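Local coordinates for V-type ATP synthase alpha chain (Thermoplasma volcanium, PDB 4O1S), which is the Tvo VMA intein, a mainly beta domain of the Hedgehog/intein (Hint) clan that interrupts the V-ATPase subunit A precursor, at residues Y71-E82 against S136-Y147; A5-Y13 against T19-S27. All coordinates share one frame; numbering follows the deposited sequence.

Contact 1 of 2, residues Y71-E82 against S136-Y147; sequences YKGKSSYLVRIE and SIAYEKGDFDVY. With SO4 (sulfate ion), chain F.
From the K72–Y147 pair to the E82–S136 pair the two chains run antiparallel and turn a corner together, strands 71-75 and 143-147 meeting at 149° and strands 77-82 and 136-141 at 163°, with a beta bulge between S75 and Y77 that shifts the register by one. Inside the bend F144 is sandwiched: L78 CD2 lies over one ring face in a CH-pi contact, 3.5 Å from the centroid, and the backbone of G142 stands over the opposite face. L78 CD1 leans on V146 CG1 along the same side of the strands. Here too R80 grips E140 side-on, with R80 NE and R80 NH2 each 2.8 Å from E140 OE1; this oxygen lies in the guanidinium plane but is approached from above its own carboxylate plane. E140, extended beyond CG with CG anti to the backbone N (chi1 -166°), carries OE1 to R80. R80 NH2 also bonds sulfate O3 at 3.0 Å, and R80 NH1 bonds S90 OG. On the outer side K74, bent at its second and third torsions, brings NZ to D145 OD1 (2.9 Å) and, weakly, to D143 OD2 (3.2 Å). Farther along, V79 CG1 rests 3.5 Å from I137 CG2 and meets Y139 CE1 at the ring edge. Bent together from one sheet into the next, consistent with the Hint fold of inteins, the pair lies between 88-91 and 118-122, then between 43-58 and 6-7, where Y147 packs edge-to-face with Y26 of helix 22-31.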
loop_
_atom_site.group_PDB
_atom_site.type_symbol
_atom_site.label_atom_id
_atom_site.label_comp_id
_atom_site.label_asym_id
_atom_site.label_seq_id
_atom_site.Cartn_x
_atom_site.Cartn_y
_atom_site.Cartn_z
ATOM N N TYR A 71 3.303 10.856 -0.529
ATOM C CA TYR A 71 4.077 11.103 0.669
ATOM C C TYR A 71 5.369 10.290 0.643
ATOM O O TYR A 71 5.417 9.150 0.145
ATOM C CB TYR A 71 3.235 10.765 1.910
ATOM C CG TYR A 71 4.025 10.574 3.200
ATOM C CD1 TYR A 71 4.447 11.667 3.955
ATOM C CD2 TYR A 71 4.332 9.298 3.677
ATOM C CE1 TYR A 71 5.162 11.492 5.140
ATOM C CE2 TYR A 71 5.049 9.118 4.861
ATOM C CZ TYR A 71 5.456 10.216 5.580
ATOM O OH TYR A 71 6.155 10.040 6.749
ATOM N N LYS A 72 6.427 10.897 1.168
ATOM C CA LYS A 72 7.681 10.198 1.383
ATOM C C LYS A 72 8.205 10.564 2.751
ATOM O O LYS A 72 8.327 11.745 3.084
ATOM C CB LYS A 72 8.698 10.578 0.315
ATOM C CG LYS A 72 10.081 10.025 0.570
ATOM C CD LYS A 72 11.081 10.445 -0.496
ATOM C CE LYS A 72 12.484 10.494 0.082
ATOM N NZ LYS A 72 13.459 10.735 -1.011
ATOM N N GLY A 73 8.515 9.555 3.552
ATOM C CA GLY A 73 9.031 9.792 4.886
ATOM C C GLY A 73 10.163 8.853 5.245
ATOM O O GLY A 73 10.865 8.326 4.376
ATOM N N LYS A 74 10.335 8.650 6.548
ATOM C CA LYS A 74 11.361 7.750 7.076
ATOM C C LYS A 74 10.731 6.797 8.073
ATOM O O LYS A 74 9.872 7.182 8.864
ATOM C CB LYS A 74 12.485 8.535 7.774
ATOM C CG LYS A 74 13.494 9.250 6.827
ATOM C CD LYS A 74 14.231 8.260 5.943
ATOM C CE LYS A 74 15.688 8.622 5.784
ATOM N NZ LYS A 74 16.323 7.634 4.858
ATOM N N SER A 75 11.150 5.542 8.036
ATOM C CA SER A 75 10.841 4.655 9.145
ATOM C C SER A 75 12.113 3.910 9.552
ATOM O O SER A 75 13.012 3.682 8.735
ATOM C CB SER A 75 9.722 3.682 8.798
ATOM O OG SER A 75 9.612 2.655 9.778
ATOM N N SER A 76 12.183 3.574 10.831
ATOM C CA SER A 76 13.265 2.801 11.393
ATOM C C SER A 76 12.956 1.342 11.241
ATOM O O SER A 76 13.829 0.488 11.443
ATOM C CB SER A 76 13.365 3.094 12.890
ATOM O OG SER A 76 13.999 4.332 13.102
ATOM N N TYR A 77 11.697 1.057 10.934
ATOM C CA TYR A 77 11.227 -0.309 10.956
ATOM C C TYR A 77 10.408 -0.620 9.732
ATOM O O TYR A 77 9.628 0.207 9.265
ATOM C CB TYR A 77 10.374 -0.573 12.198
ATOM C CG TYR A 77 11.121 -0.356 13.460
ATOM C CD1 TYR A 77 11.989 -1.316 13.939
ATOM C CD2 TYR A 77 10.994 0.829 14.162
ATOM C CE1 TYR A 77 12.705 -1.114 15.101
ATOM C CE2 TYR A 77 11.708 1.046 15.325
ATOM C CZ TYR A 77 12.561 0.071 15.795
ATOM O OH TYR A 77 13.280 0.281 16.958
ATOM N N LEU A 78 10.576 -1.836 9.238
ATOM C CA LEU A 78 9.739 -2.358 8.172
ATOM C C LEU A 78 9.289 -3.772 8.573
ATOM O O LEU A 78 10.070 -4.545 9.165
ATOM C CB LEU A 78 10.541 -2.418 6.876
ATOM C CG LEU A 78 10.179 -1.558 5.670
ATOM C CD1 LEU A 78 9.224 -0.413 5.979
ATOM C CD2 LEU A 78 11.467 -1.062 5.001
ATOM N N VAL A 79 8.031 -4.092 8.275
ATOM C CA VAL A 79 7.516 -5.455 8.401
ATOM C C VAL A 79 7.372 -6.059 7.008
ATOM O O VAL A 79 6.660 -5.520 6.156
ATOM C CB VAL A 79 6.149 -5.440 9.059
ATOM C CG1 VAL A 79 5.679 -6.872 9.321
ATOM C CG2 VAL A 79 6.195 -4.590 10.346
ATOM N N ARG A 80 8.073 -7.158 6.758
ATOM C CA ARG A 80 8.044 -7.765 5.428
ATOM C C ARG A 80 7.204 -9.007 5.535
ATOM O O ARG A 80 7.452 -9.876 6.375
ATOM C CB ARG A 80 9.449 -8.111 4.947
ATOM C CG ARG A 80 10.497 -7.087 5.371
ATOM C CD ARG A 80 11.594 -7.035 4.361
ATOM N NE ARG A 80 12.663 -6.078 4.663
ATOM C CZ ARG A 80 12.865 -4.943 3.989
ATOM N NH1 ARG A 80 12.041 -4.601 2.991
ATOM N NH2 ARG A 80 13.891 -4.146 4.314
ATOM N N ILE A 81 6.182 -9.066 4.698
ATOM C CA ILE A 81 5.185 -10.125 4.761
ATOM C C ILE A 81 5.183 -10.955 3.492
ATOM O O ILE A 81 5.180 -10.429 2.370
ATOM C CB ILE A 81 3.791 -9.528 4.908
ATOM C CG1 ILE A 81 3.749 -8.632 6.142
ATOM C CG2 ILE A 81 2.733 -10.628 4.971
ATOM C CD1 ILE A 81 2.662 -7.603 6.096
ATOM N N GLU A 82 5.160 -12.260 3.672
ATOM C CA GLU A 82 5.116 -13.159 2.544
ATOM C C GLU A 82 4.028 -14.208 2.760
ATOM O O GLU A 82 3.903 -14.788 3.854
ATOM C CB GLU A 82 6.456 -13.825 2.432
ATOM C CG GLU A 82 6.872 -14.130 1.070
ATOM C CD GLU A 82 8.347 -14.201 1.050
ATOM O OE1 GLU A 82 8.874 -15.258 0.640
ATOM O OE2 GLU A 82 8.974 -13.207 1.500
ATOM N N SER A 136 5.245 -16.018 6.254
ATOM C CA SER A 136 6.321 -15.448 7.035
ATOM C C SER A 136 6.211 -13.945 7.220
ATOM O O SER A 136 5.708 -13.234 6.359
ATOM C CB SER A 136 7.655 -15.750 6.382
ATOM O OG SER A 136 8.176 -14.539 5.890
ATOM N N ILE A 137 6.704 -13.482 8.362
ATOM C CA ILE A 137 6.739 -12.067 8.695
ATOM C C ILE A 137 8.111 -11.745 9.237
ATOM O O ILE A 137 8.611 -12.435 10.125
ATOM C CB ILE A 137 5.714 -11.727 9.778
ATOM C CG1 ILE A 137 4.308 -12.130 9.320
ATOM C CG2 ILE A 137 5.754 -10.265 10.066
ATOM C CD1 ILE A 137 3.263 -11.983 10.370
ATOM N N ALA A 138 8.743 -10.719 8.682
ATOM C CA ALA A 138 10.100 -10.352 9.096
ATOM C C ALA A 138 10.113 -8.934 9.632
ATOM O O ALA A 138 9.531 -8.018 9.016
ATOM C CB ALA A 138 11.061 -10.470 7.933
ATOM N N TYR A 139 10.763 -8.751 10.776
ATOM C CA TYR A 139 10.947 -7.412 11.335
ATOM C C TYR A 139 12.379 -6.967 11.078
ATOM O O TYR A 139 13.326 -7.714 11.321
ATOM C CB TYR A 139 10.631 -7.394 12.834
ATOM C CG TYR A 139 9.241 -7.889 13.177
ATOM C CD1 TYR A 139 8.182 -7.643 12.340
ATOM C CD2 TYR A 139 8.995 -8.605 14.339
ATOM C CE1 TYR A 139 6.927 -8.091 12.636
ATOM C CE2 TYR A 139 7.725 -9.064 14.645
ATOM C CZ TYR A 139 6.691 -8.804 13.777
ATOM O OH TYR A 139 5.403 -9.252 14.030
ATOM N N GLU A 140 12.538 -5.759 10.557
ATOM C CA GLU A 140 13.863 -5.259 10.221
ATOM C C GLU A 140 14.052 -3.813 10.679
ATOM O O GLU A 140 13.227 -2.933 10.402
ATOM C CB GLU A 140 14.087 -5.373 8.717
ATOM C CG GLU A 140 15.525 -5.201 8.306
ATOM C CD GLU A 140 15.717 -5.213 6.788
ATOM O OE1 GLU A 140 15.052 -6.014 6.085
ATOM O OE2 GLU A 140 16.540 -4.411 6.300
ATOM N N LYS A 141 15.143 -3.576 11.391
ATOM C CA LYS A 141 15.527 -2.228 11.777
ATOM C C LYS A 141 16.548 -1.692 10.774
ATOM O O LYS A 141 17.474 -2.408 10.392
ATOM C CB LYS A 141 16.117 -2.249 13.175
ATOM C CG LYS A 141 16.498 -0.911 13.725
ATOM C CD LYS A 141 16.637 -1.032 15.239
ATOM C CE LYS A 141 17.029 0.291 15.862
ATOM N NZ LYS A 141 18.314 0.811 15.290
ATOM N N GLY A 142 16.364 -0.446 10.334
ATOM C CA GLY A 142 17.253 0.202 9.370
ATOM C C GLY A 142 16.936 1.688 9.210
ATOM O O GLY A 142 16.345 2.298 10.101
ATOM N N ASP A 143 17.342 2.288 8.091
ATOM C CA ASP A 143 17.001 3.688 7.821
ATOM C C ASP A 143 16.208 3.750 6.514
ATOM O O ASP A 143 16.744 4.052 5.439
ATOM C CB ASP A 143 18.250 4.596 7.777
ATOM C CG ASP A 143 17.898 6.108 7.614
ATOM O OD1 ASP A 143 16.889 6.590 8.212
ATOM O OD2 ASP A 143 18.648 6.816 6.887
ATOM N N PHE A 144 14.925 3.452 6.607
ATOM C CA PHE A 144 14.180 3.243 5.392
ATOM C C PHE A 144 13.427 4.472 4.942
ATOM O O PHE A 144 12.823 5.205 5.745
ATOM C CB PHE A 144 13.223 2.083 5.545
ATOM C CG PHE A 144 13.840 0.875 6.176
ATOM C CD1 PHE A 144 14.646 0.029 5.434
ATOM C CD2 PHE A 144 13.573 0.559 7.511
ATOM C CE1 PHE A 144 15.189 -1.112 6.013
ATOM C CE2 PHE A 144 14.116 -0.578 8.110
ATOM C CZ PHE A 144 14.928 -1.413 7.366
ATOM N N ASP A 145 13.503 4.693 3.637
ATOM C CA ASP A 145 12.588 5.586 2.967
ATOM C C ASP A 145 11.234 4.898 2.852
ATOM O O ASP A 145 11.147 3.754 2.388
ATOM C CB ASP A 145 13.115 5.885 1.573
ATOM C CG ASP A 145 14.268 6.829 1.596
ATOM O OD1 ASP A 145 14.429 7.532 2.626
ATOM O OD2 ASP A 145 14.987 6.871 0.582
ATOM N N VAL A 146 10.174 5.569 3.280
ATOM C CA VAL A 146 8.856 4.977 3.117
ATOM C C VAL A 146 7.929 5.947 2.392
ATOM O O VAL A 146 8.175 7.156 2.369
ATOM C CB VAL A 146 8.248 4.447 4.457
ATOM C CG1 VAL A 146 9.109 3.361 5.025
ATOM C CG2 VAL A 146 8.100 5.555 5.471
ATOM N N TYR A 147 6.882 5.394 1.791
ATOM C CA TYR A 147 6.011 6.128 0.879
ATOM C C TYR A 147 4.550 5.758 1.121
ATOM O O TYR A 147 4.232 4.659 1.585
ATOM C CB TYR A 147 6.376 5.800 -0.572
ATOM C CG TYR A 147 7.791 6.176 -0.964
ATOM C CD1 TYR A 147 8.049 7.398 -1.575
ATOM C CD2 TYR A 147 8.874 5.321 -0.721
ATOM C CE1 TYR A 147 9.324 7.764 -1.945
ATOM C CE2 TYR A 147 10.170 5.681 -1.091
ATOM C CZ TYR A 147 10.388 6.916 -1.703
ATOM O OH TYR A 147 11.653 7.341 -2.090
HETATM S S SO4 F . 14.354 -1.343 1.406
HETATM O O1 SO4 F . 13.112 -2.080 1.118
HETATM O O2 SO4 F . 14.078 0.084 1.609
HETATM O O3 SO4 F . 14.975 -1.897 2.614
HETATM O O4 SO4 F . 15.294 -1.466 0.286
HETATM O O HOH W 1 8.567 -12.086 5.422
#

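Contact 2 of 2, residues A5-Y13 against T19-S27; sequences AVSGETPVY and TIKIKDLYS. Unlike the reference sequence in segment 5-13: A5 (reference Cys). With SO4 (sulfate ion), chain F.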
loop_
_atom_site.group_PDB
_atom_site.type_symbol
_atom_site.label_atom_id
_atom_site.label_comp_id
_atom_site.label_asym_id
_atom_site.label_seq_id
_atom_site.Cartn_x
_atom_site.Cartn_y
_atom_site.Cartn_z
ATOM N N ALA A 5 2.811 3.560 6.052
ATOM C CA ALA A 5 3.557 3.728 4.812
ATOM C C ALA A 5 4.130 2.383 4.291
ATOM O O ALA A 5 4.085 1.359 4.985
ATOM C CB ALA A 5 4.671 4.781 5.002
ATOM N N VAL A 6 4.656 2.391 3.067
ATOM C CA VAL A 6 5.207 1.186 2.461
ATOM C C VAL A 6 6.625 1.425 1.913
ATOM O O VAL A 6 7.080 2.575 1.739
ATOM C CB VAL A 6 4.301 0.677 1.316
ATOM C CG1 VAL A 6 2.864 0.465 1.818
ATOM C CG2 VAL A 6 4.325 1.663 0.156
ATOM N N SER A 7 7.331 0.329 1.661
ATOM C CA SER A 7 8.671 0.412 1.114
ATOM C C SER A 7 8.620 0.988 -0.292
ATOM O O SER A 7 7.595 0.904 -0.979
ATOM C CB SER A 7 9.321 -0.966 1.095
ATOM O OG SER A 7 10.185 -1.079 -0.021
ATOM N N GLY A 8 9.730 1.565 -0.729
ATOM C CA GLY A 8 9.741 2.259 -1.999
ATOM C C GLY A 8 9.684 1.285 -3.151
ATOM O O GLY A 8 9.484 1.675 -4.309
ATOM N N GLU A 9 9.864 0.006 -2.830
ATOM C CA GLU A 9 9.926 -1.039 -3.852
ATOM C C GLU A 9 8.534 -1.536 -4.161
ATOM O O GLU A 9 8.344 -2.338 -5.053
ATOM C CB GLU A 9 10.787 -2.200 -3.368
ATOM C CG GLU A 9 12.231 -1.805 -3.126
ATOM C CD GLU A 9 12.969 -1.499 -4.428
ATOM O OE1 GLU A 9 12.603 -2.114 -5.466
ATOM O OE2 GLU A 9 13.910 -0.656 -4.405
ATOM N N THR A 10 7.562 -1.042 -3.407
ATOM C CA THR A 10 6.205 -1.516 -3.513
ATOM C C THR A 10 5.645 -1.127 -4.868
ATOM O O THR A 10 5.655 0.048 -5.229
ATOM C CB THR A 10 5.325 -0.896 -2.405
ATOM O OG1 THR A 10 5.896 -1.177 -1.119
ATOM C CG2 THR A 10 3.888 -1.440 -2.471
ATOM N N PRO A 11 5.153 -2.120 -5.627
ATOM C CA PRO A 11 4.418 -1.826 -6.855
ATOM C C PRO A 11 3.068 -1.244 -6.511
ATOM O O PRO A 11 2.392 -1.736 -5.606
ATOM C CB PRO A 11 4.205 -3.214 -7.486
ATOM C CG PRO A 11 5.167 -4.103 -6.814
ATOM C CD PRO A 11 5.282 -3.566 -5.415
ATOM N N VAL A 12 2.688 -0.200 -7.229
ATOM C CA VAL A 12 1.306 0.224 -7.246
ATOM C C VAL A 12 0.773 -0.010 -8.643
ATOM O O VAL A 12 1.549 -0.108 -9.587
ATOM C CB VAL A 12 1.176 1.672 -6.861
ATOM C CG1 VAL A 12 1.700 1.832 -5.477
ATOM C CG2 VAL A 12 1.973 2.511 -7.781
ATOM N N TYR A 13 -0.544 -0.139 -8.770
ATOM C CA TYR A 13 -1.149 -0.522 -10.047
ATOM C C TYR A 13 -1.952 0.632 -10.627
ATOM O O TYR A 13 -2.983 1.032 -10.072
ATOM C CB TYR A 13 -1.976 -1.808 -9.873
ATOM C CG TYR A 13 -1.078 -2.939 -9.414
ATOM C CD1 TYR A 13 -0.412 -3.746 -10.342
ATOM C CD2 TYR A 13 -0.819 -3.146 -8.059
ATOM C CE1 TYR A 13 0.447 -4.755 -9.934
ATOM C CE2 TYR A 13 0.037 -4.154 -7.635
ATOM C CZ TYR A 13 0.671 -4.956 -8.580
ATOM O OH TYR A 13 1.535 -5.961 -8.190
ATOM N N THR A 19 2.550 -0.908 -14.219
ATOM C CA THR A 19 2.932 -1.203 -12.861
ATOM C C THR A 19 4.148 -0.353 -12.606
ATOM O O THR A 19 5.030 -0.261 -13.450
ATOM C CB THR A 19 3.316 -2.661 -12.712
ATOM O OG1 THR A 19 2.318 -3.455 -13.345
ATOM C CG2 THR A 19 3.381 -3.038 -11.270
ATOM N N ILE A 20 4.197 0.264 -11.437
ATOM C CA ILE A 20 5.311 1.118 -11.088
ATOM C C ILE A 20 5.619 1.044 -9.592
ATOM O O ILE A 20 4.711 0.966 -8.743
ATOM C CB ILE A 20 5.043 2.581 -11.531
ATOM C CG1 ILE A 20 6.321 3.403 -11.487
ATOM C CG2 ILE A 20 3.978 3.254 -10.660
ATOM C CD1 ILE A 20 6.111 4.805 -11.983
ATOM N N LYS A 21 6.909 1.025 -9.279
ATOM C CA LYS A 21 7.349 1.035 -7.896
ATOM C C LYS A 21 7.048 2.410 -7.330
ATOM O O LYS A 21 7.287 3.423 -8.001
ATOM C CB LYS A 21 8.847 0.773 -7.828
ATOM C CG LYS A 21 9.254 -0.646 -8.153
ATOM C CD LYS A 21 10.742 -0.786 -8.006
ATOM C CE LYS A 21 11.299 -1.864 -8.898
ATOM N NZ LYS A 21 12.729 -1.568 -9.138
ATOM N N ILE A 22 6.528 2.459 -6.107
ATOM C CA ILE A 22 6.123 3.737 -5.515
ATOM C C ILE A 22 7.275 4.764 -5.443
ATOM O O ILE A 22 7.073 5.950 -5.663
ATOM C CB ILE A 22 5.412 3.555 -4.158
ATOM C CG1 ILE A 22 4.721 4.853 -3.734
ATOM C CG2 ILE A 22 6.375 3.052 -3.075
ATOM C CD1 ILE A 22 3.522 4.641 -2.736
ATOM N N LYS A 23 8.493 4.310 -5.195
ATOM C CA LYS A 23 9.600 5.252 -5.120
ATOM C C LYS A 23 9.893 5.898 -6.478
ATOM O O LYS A 23 10.322 7.054 -6.539
ATOM C CB LYS A 23 10.853 4.582 -4.561
ATOM C CG LYS A 23 11.567 3.681 -5.548
ATOM C CD LYS A 23 12.729 3.015 -4.847
ATOM C CE LYS A 23 13.498 2.114 -5.785
ATOM N NZ LYS A 23 13.622 2.773 -7.107
ATOM N N ASP A 24 9.648 5.167 -7.564
ATOM C CA ASP A 24 9.884 5.716 -8.897
ATOM C C ASP A 24 8.802 6.720 -9.274
ATOM O O ASP A 24 9.087 7.797 -9.837
ATOM C CB ASP A 24 9.965 4.606 -9.947
ATOM C CG ASP A 24 11.165 3.698 -9.741
ATOM O OD1 ASP A 24 12.147 4.163 -9.107
ATOM O OD2 ASP A 24 11.125 2.527 -10.193
ATOM N N LEU A 25 7.564 6.351 -8.955
ATOM C CA LEU A 25 6.413 7.211 -9.170
ATOM C C LEU A 25 6.605 8.529 -8.427
ATOM O O LEU A 25 6.427 9.607 -8.987
ATOM C CB LEU A 25 5.164 6.515 -8.651
ATOM C CG LEU A 25 3.924 7.399 -8.547
ATOM C CD1 LEU A 25 3.590 7.974 -9.916
ATOM C CD2 LEU A 25 2.759 6.618 -8.000
ATOM N N TYR A 26 6.973 8.423 -7.159
ATOM C CA TYR A 26 7.232 9.586 -6.336
ATOM C C TYR A 26 8.294 10.479 -6.969
ATOM O O TYR A 26 8.138 11.704 -7.063
ATOM C CB TYR A 26 7.676 9.174 -4.920
ATOM C CG TYR A 26 7.743 10.368 -3.978
ATOM C CD1 TYR A 26 6.621 10.763 -3.237
ATOM C CD2 TYR A 26 8.921 11.116 -3.845
ATOM C CE1 TYR A 26 6.677 11.862 -2.389
ATOM C CE2 TYR A 26 8.978 12.219 -3.011
ATOM C CZ TYR A 26 7.857 12.586 -2.293
ATOM O OH TYR A 26 7.921 13.681 -1.475
ATOM N N SER A 27 9.379 9.857 -7.401
ATOM C CA SER A 27 10.537 10.603 -7.843
ATOM C C SER A 27 10.191 11.400 -9.085
ATOM O O SER A 27 10.606 12.564 -9.258
ATOM C CB SER A 27 11.664 9.637 -8.166
ATOM O OG SER A 27 12.862 10.352 -8.355
HETATM S S SO4 F . 14.354 -1.343 1.406
HETATM O O1 SO4 F . 13.112 -2.080 1.118
HETATM O O2 SO4 F . 14.078 0.084 1.609
HETATM O O3 SO4 F . 14.975 -1.897 2.614
HETATM O O4 SO4 F . 15.294 -1.466 0.286
#
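V12 and I20 form the hydrogen-bonded pair of a short hairpin, V12 N giving to I20 O at 2.8 Å and I20 N to V12 O at 3.3 Å. Their side chains lie side by side, V12 CG2 3.6 Å from I20 CG2, while L25 of the helix comes up to V12 CG2 as well. Beyond the hairpin the partners are the first amides of helix 22-31: I22 N bonds T10 O at 2.7 Å, and K23 N bonds G8 O at 3.0 Å, in the carbonyl plane on a lone pair. I22 CG2, set between its backbone N and carbonyl carbon, is thereby turned to the S7–T10 turn; the side chains of I22 and V6 cross at about a right angle, I22 CG2 4.1 Å from V6 CG2. On the exposed side E9 and K21 run alongside each other, joined by a long salt bridge (E9 OE1 to K21 NZ, 3.7 Å); K23 NZ is instead bridged to D24 OD1. The type I turn is fixed from within, because S7 O accepts both T10 N and T10 OG1 from one face of its plane and S7 OG accepts E9 N in an ST turn. Farther out, S7 OG also bonds the sulfate, and Y13 OH bonds G161 O. Two turn carbonyls therefore satisfy amides that the helix start, with K21 at its N-cap, cannot pair internally, locking the N-terminal segment to helix and hairpin mainly through backbone hydrogen bonds over a small apolar layer.

Overall arrangement
Contacts 1 and 2 meet in one sheet, where strand 6-7 is the neighbour of strand 143-149 and Y147 O probably accepts V6 N. K72 and Y147 of contact 1 also pack on contact 2, through Y26 and G8. Both have buried apolar centres and exposed charged residues, but contact 1 lies farther from the chain's centre, about 12 Å against about 9 Å between centres. Its long strands are joined by antiparallel pairing, broken once by a bulge, and by side-chain salt bridges. Contact 2 is shorter and more local, tying turn, hairpin and helix start through one regular strand pair and two turn-carbonyl bonds to the helix start. Between them the sulfate, probably from the crystallisation liquor, is shared by R80 and S7.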